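Local coordinates for copper-containing nitrite reductase (Hyphomicrobium denitrificans 1NES1, PDB 6TFO), which probably reduces nitrite to nitric oxide at its copper centres, drawing the electrons from a reduced cytochrome c, at residues P29-L34 and T67-L72; G197-V202 and Y277-V282; V224-A229 and F259-A264. All coordinates share one frame; numbering follows the deposited sequence.

Overall arrangement
The three contacts are strand pairings in two copper-binding regions of one chain. Interaction 1 joins parallel strands of the N-terminal cupredoxin domain, where Leu72 comes within about 5 Å of the side chain of the copper ligand His80. It stands apart from the others: its centre lies 38 Å from that of interaction 2 and 40 Å from that of interaction 3, on the opposite side of the chain's centre. Interactions 2 and 3 share a sheet, their centres 9 Å apart, and Leu280 N is hydrogen-bonded to Phe259 O (2.7 Å) between them. Interaction 3 holds ligands of two coppers; interaction 2 comes near one of these ligands: the side chain of Tyr277 is about 4 Å from that of His262.

Interaction 1 of 3, residues P29-L34 and T67-L72; sequences PVVFTL and TVQINL
A first torsion of -51° in both Thr33 and Asn71 sets Thr33 OG1 and Asn71 CG beside their own backbone nitrogens, and on adjacent strands this brings hydroxyl and amide together obliquely. Asn71 ND2 reaches Thr33 OG1 at 3.3 Å in a weak but nearly straight hydrogen bond, while Thr33 CG2 rests near Asn71 O. The other end of the amide, Asn71 OD1, whose position is less certain, is hydrogen-bonded to Thr102 of strand 100-106. Along the backbone, strands 30-34 and 67-72 run parallel, 17° apart. Val30 N binds Thr67 O at 2.8 Å, and Gln69 N returns to Val30 O at 2.8 Å; the same alternation continues through Phe32, Asn71 and Leu34, the signature of parallel pairing. On the other face, Val68 CG1 meets the edge of the Phe32 ring at CD2, 4.1 Å away and near the ring plane. Further along, Leu34 CD1 touches Ile70 CG2 at 4.3 Å, and Leu72 CD1 curls back to Leu34 CB at 4.1 Å. This apolar face looks across the cupredoxin sandwich to Leu60 and Val62 of strand 60-63. The chemistry thus divides by face: the apolar side chains of Phe32, Val68, Leu34 and Ile70 pack on one, while Gln69, Thr33 and Asn71, together with Val31, lie on the other, where Gln69 and Asn71 meet Tyr318 of the second subunit.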
loop_
_atom_site.group_PDB
_atom_site.type_symbol
_atom_site.label_atom_id
_atom_site.label_comp_id
_atom_site.label_asym_id
_atom_site.label_seq_id
_atom_site.Cartn_x
_atom_site.Cartn_y
_atom_site.Cartn_z
ATOM N N PRO C 29 5.573 -37.111 -6.896
ATOM C CA PRO C 29 4.249 -36.596 -7.231
ATOM C C PRO C 29 4.346 -35.411 -8.206
ATOM O O PRO C 29 5.232 -34.601 -8.046
ATOM C CB PRO C 29 3.650 -36.185 -5.877
ATOM C CG PRO C 29 4.869 -35.867 -5.014
ATOM C CD PRO C 29 5.960 -36.805 -5.507
ATOM N N VAL C 30 3.444 -35.345 -9.193
ATOM C CA VAL C 30 3.196 -34.119 -10.012
ATOM C C VAL C 30 2.386 -33.154 -9.145
ATOM O O VAL C 30 1.271 -33.544 -8.708
ATOM C CB VAL C 30 2.455 -34.466 -11.304
ATOM C CG1 VAL C 30 2.206 -33.228 -12.152
ATOM C CG2 VAL C 30 3.206 -35.540 -12.068
ATOM N N VAL C 31 2.931 -31.970 -8.859
ATOM C CA VAL C 31 2.269 -30.991 -7.939
ATOM C C VAL C 31 1.699 -29.793 -8.731
ATOM O O VAL C 31 2.346 -29.283 -9.663
ATOM C CB VAL C 31 3.163 -30.553 -6.759
ATOM C CG1 VAL C 31 4.242 -31.573 -6.463
ATOM C CG2 VAL C 31 3.744 -29.165 -6.939
ATOM N N PHE C 32 0.500 -29.386 -8.338
ATOM C CA PHE C 32 -0.231 -28.188 -8.816
ATOM C C PHE C 32 -0.688 -27.406 -7.580
ATOM O O PHE C 32 -1.280 -28.034 -6.665
ATOM C CB PHE C 32 -1.426 -28.609 -9.676
ATOM C CG PHE C 32 -1.066 -29.424 -10.891
ATOM C CD1 PHE C 32 -0.434 -28.843 -11.982
ATOM C CD2 PHE C 32 -1.369 -30.777 -10.955
ATOM C CE1 PHE C 32 -0.130 -29.587 -13.115
ATOM C CE2 PHE C 32 -1.038 -31.525 -12.074
ATOM C CZ PHE C 32 -0.404 -30.929 -13.145
ATOM N N THR C 33 -0.425 -26.103 -7.561
ATOM C CA THR C 33 -0.951 -25.160 -6.534
ATOM C C THR C 33 -2.078 -24.301 -7.145
ATOM O O THR C 33 -1.873 -23.686 -8.217
ATOM C CB THR C 33 0.200 -24.337 -5.941
ATOM O OG1 THR C 33 1.211 -25.255 -5.526
ATOM C CG2 THR C 33 -0.226 -23.505 -4.756
ATOM N N LEU C 34 -3.247 -24.287 -6.506
ATOM C CA LEU C 34 -4.398 -23.449 -6.924
ATOM C C LEU C 34 -4.702 -22.456 -5.806
ATOM O O LEU C 34 -4.806 -22.896 -4.647
ATOM C CB LEU C 34 -5.619 -24.325 -7.198
ATOM C CG LEU C 34 -5.456 -25.399 -8.268
ATOM C CD1 LEU C 34 -6.788 -26.134 -8.466
ATOM C CD2 LEU C 34 -4.970 -24.825 -9.591
ATOM N N THR C 67 1.261 -39.959 -9.697
ATOM C CA THR C 67 0.684 -39.485 -8.416
ATOM C C THR C 67 0.541 -37.974 -8.525
ATOM O O THR C 67 1.522 -37.317 -8.934
ATOM C CB THR C 67 1.527 -39.891 -7.206
ATOM O OG1 THR C 67 1.500 -41.316 -7.133
ATOM C CG2 THR C 67 0.999 -39.355 -5.894
ATOM N N VAL C 68 -0.644 -37.468 -8.191
ATOM C CA VAL C 68 -1.002 -36.032 -8.340
ATOM C C VAL C 68 -1.211 -35.450 -6.946
ATOM O O VAL C 68 -1.949 -36.047 -6.154
ATOM C CB VAL C 68 -2.232 -35.878 -9.245
ATOM C CG1 VAL C 68 -2.622 -34.422 -9.427
ATOM C CG2 VAL C 68 -1.994 -36.541 -10.594
ATOM N N GLN C 69 -0.499 -34.366 -6.656
ATOM C CA GLN C 69 -0.671 -33.550 -5.435
ATOM C C GLN C 69 -1.241 -32.199 -5.878
ATOM O O GLN C 69 -0.640 -31.556 -6.755
ATOM C CB GLN C 69 0.656 -33.371 -4.703
ATOM C CG GLN C 69 0.521 -32.620 -3.389
ATOM C CD GLN C 69 1.843 -32.427 -2.685
ATOM O OE1 GLN C 69 2.715 -33.302 -2.666
ATOM N NE2 GLN C 69 1.978 -31.272 -2.055
ATOM N N ILE C 70 -2.392 -31.823 -5.329
ATOM C CA ILE C 70 -3.035 -30.503 -5.567
ATOM C C ILE C 70 -3.038 -29.778 -4.229
ATOM O O ILE C 70 -3.639 -30.313 -3.273
ATOM C CB ILE C 70 -4.448 -30.670 -6.145
ATOM C CG1 ILE C 70 -4.412 -31.187 -7.587
ATOM C CG2 ILE C 70 -5.204 -29.363 -6.037
ATOM C CD1 ILE C 70 -5.725 -31.782 -8.062
ATOM N N ASN C 71 -2.353 -28.638 -4.165
ATOM C CA ASN C 71 -2.363 -27.720 -2.994
ATOM C C ASN C 71 -3.413 -26.628 -3.227
ATOM O O ASN C 71 -3.205 -25.799 -4.147
ATOM C CB ASN C 71 -0.990 -27.091 -2.783
ATOM C CG ASN C 71 0.114 -28.123 -2.739
ATOM O OD1 ASN C 71 0.018 -29.119 -2.019
ATOM N ND2 ASN C 71 1.156 -27.899 -3.526
ATOM N N LEU C 72 -4.506 -26.624 -2.458
ATOM C CA LEU C 72 -5.526 -25.541 -2.525
ATOM C C LEU C 72 -5.216 -24.484 -1.467
ATOM O O LEU C 72 -5.115 -24.851 -0.290
ATOM C CB LEU C 72 -6.935 -26.095 -2.310
ATOM C CG LEU C 72 -8.062 -25.079 -2.499
ATOM C CD1 LEU C 72 -8.020 -24.480 -3.898
ATOM C CD2 LEU C 72 -9.416 -25.709 -2.233
#

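Interaction 2 of 3, residues G197-V202 and Y277-V282; sequences GPFLRV and YGLLLV
Over one face of the Phe199 ring stands Leu279 O, 4.3 Å above the plane and shifted toward the rim, while Leu279 CB and Leu281 CB approach the ring obliquely, the latter 3.8 Å from Phe199 CE1. A second flat group, the Arg201 guanidinium, carries Leu281 CD2 over one face, with Arg201 NE 3.4 Å from that methyl. Both sit on a parallel strand pair at the edge of a mixed sheet in a cupredoxin beta-sandwich, strand 200-203 being outermost within the chain. Arg201 and Leu281 run side by side, so the aliphatic part of the arginine follows the leucine before its end forms salt bridges with Glu283 and Glu294. Phe199 also meets Tyr296 edge-to-face. The backbone is joined by Leu200 N to Leu279 O at 3.0 Å, in the carbonyl plane, then by Leu281 N to Leu200 O and Val202 N to Leu281 O. Gly197 N binds Tyr277 O at 2.8 Å. On the opposite face from Arg201, Val202 CG2 touches Val282 CG2 at 3.9 Å. In Leu280, CG anti to the backbone nitrogen (chi1 173°) with chi2 63° brings CD1 to Leu200 CB at 3.5 Å, tighter than usual van der Waals contact.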
loop_
_atom_site.group_PDB
_atom_site.type_symbol
_atom_site.label_atom_id
_atom_site.label_comp_id
_atom_site.label_asym_id
_atom_site.label_seq_id
_atom_site.Cartn_x
_atom_site.Cartn_y
_atom_site.Cartn_z
ATOM N N GLY C 197 32.057 -30.504 -6.454
ATOM C CA GLY C 197 33.382 -30.587 -7.099
ATOM C C GLY C 197 33.931 -32.015 -7.092
ATOM O O GLY C 197 33.293 -32.937 -6.580
ATOM N N PRO C 198 35.111 -32.256 -7.708
ATOM C CA PRO C 198 35.693 -33.596 -7.740
ATOM C C PRO C 198 35.840 -34.170 -6.328
ATOM O O PRO C 198 36.151 -33.405 -5.437
ATOM C CB PRO C 198 37.054 -33.373 -8.414
ATOM C CG PRO C 198 36.816 -32.161 -9.288
ATOM C CD PRO C 198 35.916 -31.278 -8.451
ATOM N N PHE C 199 35.562 -35.466 -6.163
ATOM C CA PHE C 199 35.874 -36.250 -4.938
ATOM C C PHE C 199 37.395 -36.483 -4.879
ATOM O O PHE C 199 37.941 -37.163 -5.741
ATOM C CB PHE C 199 35.095 -37.570 -4.914
ATOM C CG PHE C 199 35.136 -38.299 -3.594
ATOM C CD1 PHE C 199 36.249 -39.045 -3.226
ATOM C CD2 PHE C 199 34.055 -38.241 -2.726
ATOM C CE1 PHE C 199 36.277 -39.714 -2.011
ATOM C CE2 PHE C 199 34.087 -38.911 -1.512
ATOM C CZ PHE C 199 35.196 -39.646 -1.157
ATOM N N LEU C 200 38.061 -35.868 -3.912
ATOM C CA LEU C 200 39.524 -35.994 -3.711
ATOM C C LEU C 200 39.774 -37.087 -2.664
ATOM O O LEU C 200 39.140 -37.064 -1.588
ATOM C CB LEU C 200 40.086 -34.643 -3.274
ATOM C CG LEU C 200 39.722 -33.467 -4.176
ATOM C CD1 LEU C 200 40.301 -32.170 -3.620
ATOM C CD2 LEU C 200 40.213 -33.708 -5.601
ATOM N N ARG C 201 40.631 -38.044 -3.010
ATOM C CA ARG C 201 40.909 -39.265 -2.205
ATOM C C ARG C 201 42.427 -39.405 -2.093
ATOM O O ARG C 201 43.101 -39.586 -3.131
ATOM C CB ARG C 201 40.270 -40.493 -2.861
ATOM C CG ARG C 201 40.064 -41.655 -1.903
ATOM C CD ARG C 201 39.088 -42.666 -2.467
ATOM N NE ARG C 201 38.693 -43.671 -1.477
ATOM C CZ ARG C 201 37.567 -44.385 -1.518
ATOM N NH1 ARG C 201 36.675 -44.204 -2.478
ATOM N NH2 ARG C 201 37.326 -45.266 -0.570
ATOM N N VAL C 202 42.941 -39.234 -0.886
ATOM C CA VAL C 202 44.375 -39.420 -0.558
ATOM C C VAL C 202 44.480 -40.327 0.680
ATOM O O VAL C 202 43.428 -40.742 1.254
ATOM C CB VAL C 202 45.056 -38.054 -0.352
ATOM C CG1 VAL C 202 44.976 -37.215 -1.621
ATOM C CG2 VAL C 202 44.499 -37.298 0.857
ATOM N N TYR C 277 31.662 -26.399 -3.590
ATOM C CA TYR C 277 31.910 -27.334 -2.466
ATOM C C TYR C 277 32.124 -28.755 -2.992
ATOM O O TYR C 277 31.597 -29.099 -4.060
ATOM C CB TYR C 277 30.764 -27.271 -1.451
ATOM C CG TYR C 277 29.359 -27.366 -2.002
ATOM C CD1 TYR C 277 28.729 -28.595 -2.165
ATOM C CD2 TYR C 277 28.617 -26.225 -2.280
ATOM C CE1 TYR C 277 27.416 -28.690 -2.614
ATOM C CE2 TYR C 277 27.302 -26.301 -2.728
ATOM C CZ TYR C 277 26.694 -27.537 -2.884
ATOM O OH TYR C 277 25.408 -27.624 -3.323
ATOM N N GLY C 278 32.875 -29.559 -2.232
ATOM C CA GLY C 278 33.199 -30.972 -2.522
ATOM C C GLY C 278 33.731 -31.693 -1.300
ATOM O O GLY C 278 33.813 -31.072 -0.206
ATOM N N LEU C 279 34.089 -32.965 -1.465
ATOM C CA LEU C 279 34.606 -33.825 -0.361
ATOM C C LEU C 279 36.050 -34.247 -0.659
ATOM O O LEU C 279 36.354 -34.566 -1.824
ATOM C CB LEU C 279 33.697 -35.045 -0.205
ATOM C CG LEU C 279 32.355 -34.810 0.482
ATOM C CD1 LEU C 279 31.592 -36.116 0.611
ATOM C CD2 LEU C 279 32.521 -34.162 1.846
ATOM N N LEU C 280 36.901 -34.177 0.367
ATOM C CA LEU C 280 38.270 -34.758 0.461
ATOM C C LEU C 280 38.229 -35.893 1.490
ATOM O O LEU C 280 38.000 -35.580 2.687
ATOM C CB LEU C 280 39.260 -33.670 0.913
ATOM C CG LEU C 280 40.678 -34.138 1.227
ATOM C CD1 LEU C 280 41.337 -34.703 -0.035
ATOM C CD2 LEU C 280 41.497 -33.012 1.833
ATOM N N LEU C 281 38.400 -37.139 1.038
ATOM C CA LEU C 281 38.656 -38.324 1.913
ATOM C C LEU C 281 40.162 -38.455 2.116
ATOM O O LEU C 281 40.881 -38.669 1.103
ATOM C CB LEU C 281 38.092 -39.602 1.275
ATOM C CG LEU C 281 38.252 -40.886 2.087
ATOM C CD1 LEU C 281 37.553 -40.792 3.427
ATOM C CD2 LEU C 281 37.718 -42.077 1.306
ATOM N N VAL C 282 40.617 -38.268 3.355
ATOM C CA VAL C 282 41.984 -38.663 3.798
ATOM C C VAL C 282 41.846 -40.047 4.445
ATOM O O VAL C 282 41.374 -40.129 5.585
ATOM C CB VAL C 282 42.594 -37.608 4.732
ATOM C CG1 VAL C 282 44.014 -37.956 5.125
ATOM C CG2 VAL C 282 42.557 -36.235 4.089
#

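Interaction 3 of 3, residues V224-A229 and F259-A264; sequences VDFHGA and FVYHCA. With CU (copper (II) ion), chain K; CU (copper (II) ion), chain J.
His227 and His262 meet rim to rim with their ring planes at 88°, and both turn NE2 to one copper ion, each at 2.0 Å. Water 1 and His419 of the third subunit complete this centre, which matches the type 2 catalytic copper that nitrite reductases of this family hold between subunits. Asp225 lies alongside His262, its carboxylate plane 64° from the ring; rather than binding the metal directly, Asp225 OD2 accepts a 2.8 Å hydrogen bond from the copper-bound water. The His262 ring is held in rotation from its far side, where ND1 donates to Cys263 O at 2.8 Å, the acceptor lying in the ring plane. Cys263 SG in turn binds the second copper, so adjacent residues link the two metals, as in the familiar Cys-His bridge. Val260 O sits over one face of the His227 ring, 3.1 Å from CG, and also accepts from His227 N. Gly228 CA packs over the centre of the Phe259 ring as a CH-pi contact, 3.5 Å from the centroid. Replacing Phe259 by alanine takes away this ring and would probably leave Gly228 CA without its aromatic face, a gap opening beneath the type I turn from Phe226 to Ala229. Away from the copper, Phe226 CD1 touches Tyr261 CB at 3.4 Å, their rings oblique. Asp225 N donates straight to His262 O (2.8 Å) and His262 N to Asp225 O, a hydrogen-bonded antiparallel pair. Strand 225-226 is the sheet's outermost within the chain; strand 207-214 packs on Val224 and Phe226, and helix 268-274 touches His262.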
loop_
_atom_site.group_PDB
_atom_site.type_symbol
_atom_site.label_atom_id
_atom_site.label_comp_id
_atom_site.label_asym_id
_atom_site.label_seq_id
_atom_site.Cartn_x
_atom_site.Cartn_y
_atom_site.Cartn_z
ATOM N N VAL C 224 40.288 -22.091 -2.489
ATOM C CA VAL C 224 39.820 -23.344 -1.839
ATOM C C VAL C 224 40.361 -23.405 -0.414
ATOM O O VAL C 224 41.537 -23.070 -0.197
ATOM C CB VAL C 224 40.196 -24.579 -2.664
ATOM C CG1 VAL C 224 41.692 -24.702 -2.842
ATOM C CG2 VAL C 224 39.616 -25.841 -2.061
ATOM N N ASP C 225 39.464 -23.748 0.507
ATOM C CA ASP C 225 39.711 -24.123 1.916
ATOM C C ASP C 225 39.336 -25.599 1.984
ATOM O O ASP C 225 38.190 -25.917 1.608
ATOM C CB ASP C 225 38.891 -23.217 2.843
ATOM C CG ASP C 225 38.714 -23.671 4.283
ATOM O OD1 ASP C 225 39.331 -24.674 4.650
ATOM O OD2 ASP C 225 37.940 -23.002 5.028
ATOM N N PHE C 226 40.301 -26.464 2.326
ATOM C CA PHE C 226 40.080 -27.897 2.663
ATOM C C PHE C 226 40.022 -28.055 4.186
ATOM O O PHE C 226 40.987 -27.642 4.879
ATOM C CB PHE C 226 41.220 -28.778 2.160
ATOM C CG PHE C 226 41.522 -28.658 0.697
ATOM C CD1 PHE C 226 40.839 -29.427 -0.225
ATOM C CD2 PHE C 226 42.513 -27.802 0.257
ATOM C CE1 PHE C 226 41.148 -29.358 -1.567
ATOM C CE2 PHE C 226 42.802 -27.710 -1.092
ATOM C CZ PHE C 226 42.122 -28.489 -1.999
ATOM N N HIS C 227 38.947 -28.657 4.697
ATOM C CA HIS C 227 38.767 -28.887 6.152
ATOM C C HIS C 227 39.816 -29.892 6.640
ATOM O O HIS C 227 40.007 -29.960 7.872
ATOM C CB HIS C 227 37.315 -29.274 6.449
ATOM C CG HIS C 227 36.384 -28.114 6.358
ATOM N ND1 HIS C 227 35.102 -28.171 6.852
ATOM C CD2 HIS C 227 36.558 -26.863 5.864
ATOM C CE1 HIS C 227 34.512 -27.015 6.639
ATOM N NE2 HIS C 227 35.384 -26.194 6.036
ATOM N N GLY C 228 40.467 -30.609 5.709
ATOM C CA GLY C 228 41.515 -31.615 5.995
ATOM C C GLY C 228 42.933 -31.079 5.853
ATOM O O GLY C 228 43.852 -31.900 5.851
ATOM N N ALA C 229 43.121 -29.764 5.696
ATOM C CA ALA C 229 44.448 -29.104 5.615
ATOM C C ALA C 229 44.664 -28.241 6.859
ATOM O O ALA C 229 43.682 -27.645 7.370
ATOM C CB ALA C 229 44.565 -28.271 4.364
ATOM N N PHE C 259 36.279 -34.825 4.628
ATOM C CA PHE C 259 36.370 -33.355 4.808
ATOM C C PHE C 259 35.612 -32.652 3.678
ATOM O O PHE C 259 35.809 -33.021 2.502
ATOM C CB PHE C 259 37.842 -32.939 4.853
ATOM C CG PHE C 259 38.585 -33.507 6.032
ATOM C CD1 PHE C 259 38.377 -33.003 7.307
ATOM C CD2 PHE C 259 39.471 -34.560 5.872
ATOM C CE1 PHE C 259 39.054 -33.527 8.397
ATOM C CE2 PHE C 259 40.146 -35.087 6.962
ATOM C CZ PHE C 259 39.931 -34.576 8.223
ATOM N N VAL C 260 34.759 -31.679 3.998
ATOM C CA VAL C 260 34.227 -30.794 2.922
ATOM C C VAL C 260 35.349 -29.800 2.615
ATOM O O VAL C 260 36.077 -29.413 3.556
ATOM C CB VAL C 260 32.859 -30.133 3.198
ATOM C CG1 VAL C 260 32.192 -30.584 4.491
ATOM C CG2 VAL C 260 32.903 -28.615 3.072
ATOM N N TYR C 261 35.581 -29.561 1.328
ATOM C CA TYR C 261 36.346 -28.393 0.828
ATOM C C TYR C 261 35.344 -27.472 0.113
ATOM O O TYR C 261 34.263 -27.962 -0.350
ATOM C CB TYR C 261 37.518 -28.831 -0.051
ATOM C CG TYR C 261 37.163 -29.381 -1.412
ATOM C CD1 TYR C 261 36.894 -30.728 -1.594
ATOM C CD2 TYR C 261 37.122 -28.557 -2.533
ATOM C CE1 TYR C 261 36.582 -31.238 -2.844
ATOM C CE2 TYR C 261 36.814 -29.059 -3.790
ATOM C CZ TYR C 261 36.554 -30.410 -3.949
ATOM O OH TYR C 261 36.246 -30.937 -5.177
ATOM N N HIS C 262 35.648 -26.174 0.091
ATOM C CA HIS C 262 34.788 -25.108 -0.500
ATOM C C HIS C 262 35.670 -23.929 -0.906
ATOM O O HIS C 262 36.766 -23.773 -0.330
ATOM C CB HIS C 262 33.654 -24.688 0.452
ATOM C CG HIS C 262 34.083 -24.197 1.799
ATOM N ND1 HIS C 262 34.631 -22.935 1.997
ATOM C CD2 HIS C 262 34.018 -24.779 3.023
ATOM C CE1 HIS C 262 34.915 -22.767 3.276
ATOM N NE2 HIS C 262 34.550 -23.900 3.935
ATOM N N CYS C 263 35.188 -23.118 -1.839
ATOM C CA CYS C 263 35.770 -21.784 -2.134
ATOM C C CYS C 263 35.743 -20.929 -0.854
ATOM O O CYS C 263 34.821 -21.094 -0.042
ATOM C CB CYS C 263 35.015 -21.119 -3.274
ATOM S SG CYS C 263 35.757 -19.556 -3.799
ATOM N N ALA C 264 36.755 -20.087 -0.652
ATOM C CA ALA C 264 36.873 -19.189 0.518
ATOM C C ALA C 264 37.285 -17.796 0.042
ATOM O O ALA C 264 38.156 -17.206 0.683
ATOM C CB ALA C 264 37.853 -19.746 1.506
HETATM CU CU CU K . 34.892 -24.224 5.855
HETATM CU CU CU J . 34.723 -19.056 -5.604
HETATM O O HOH W 1 35.765 -22.555 6.727
#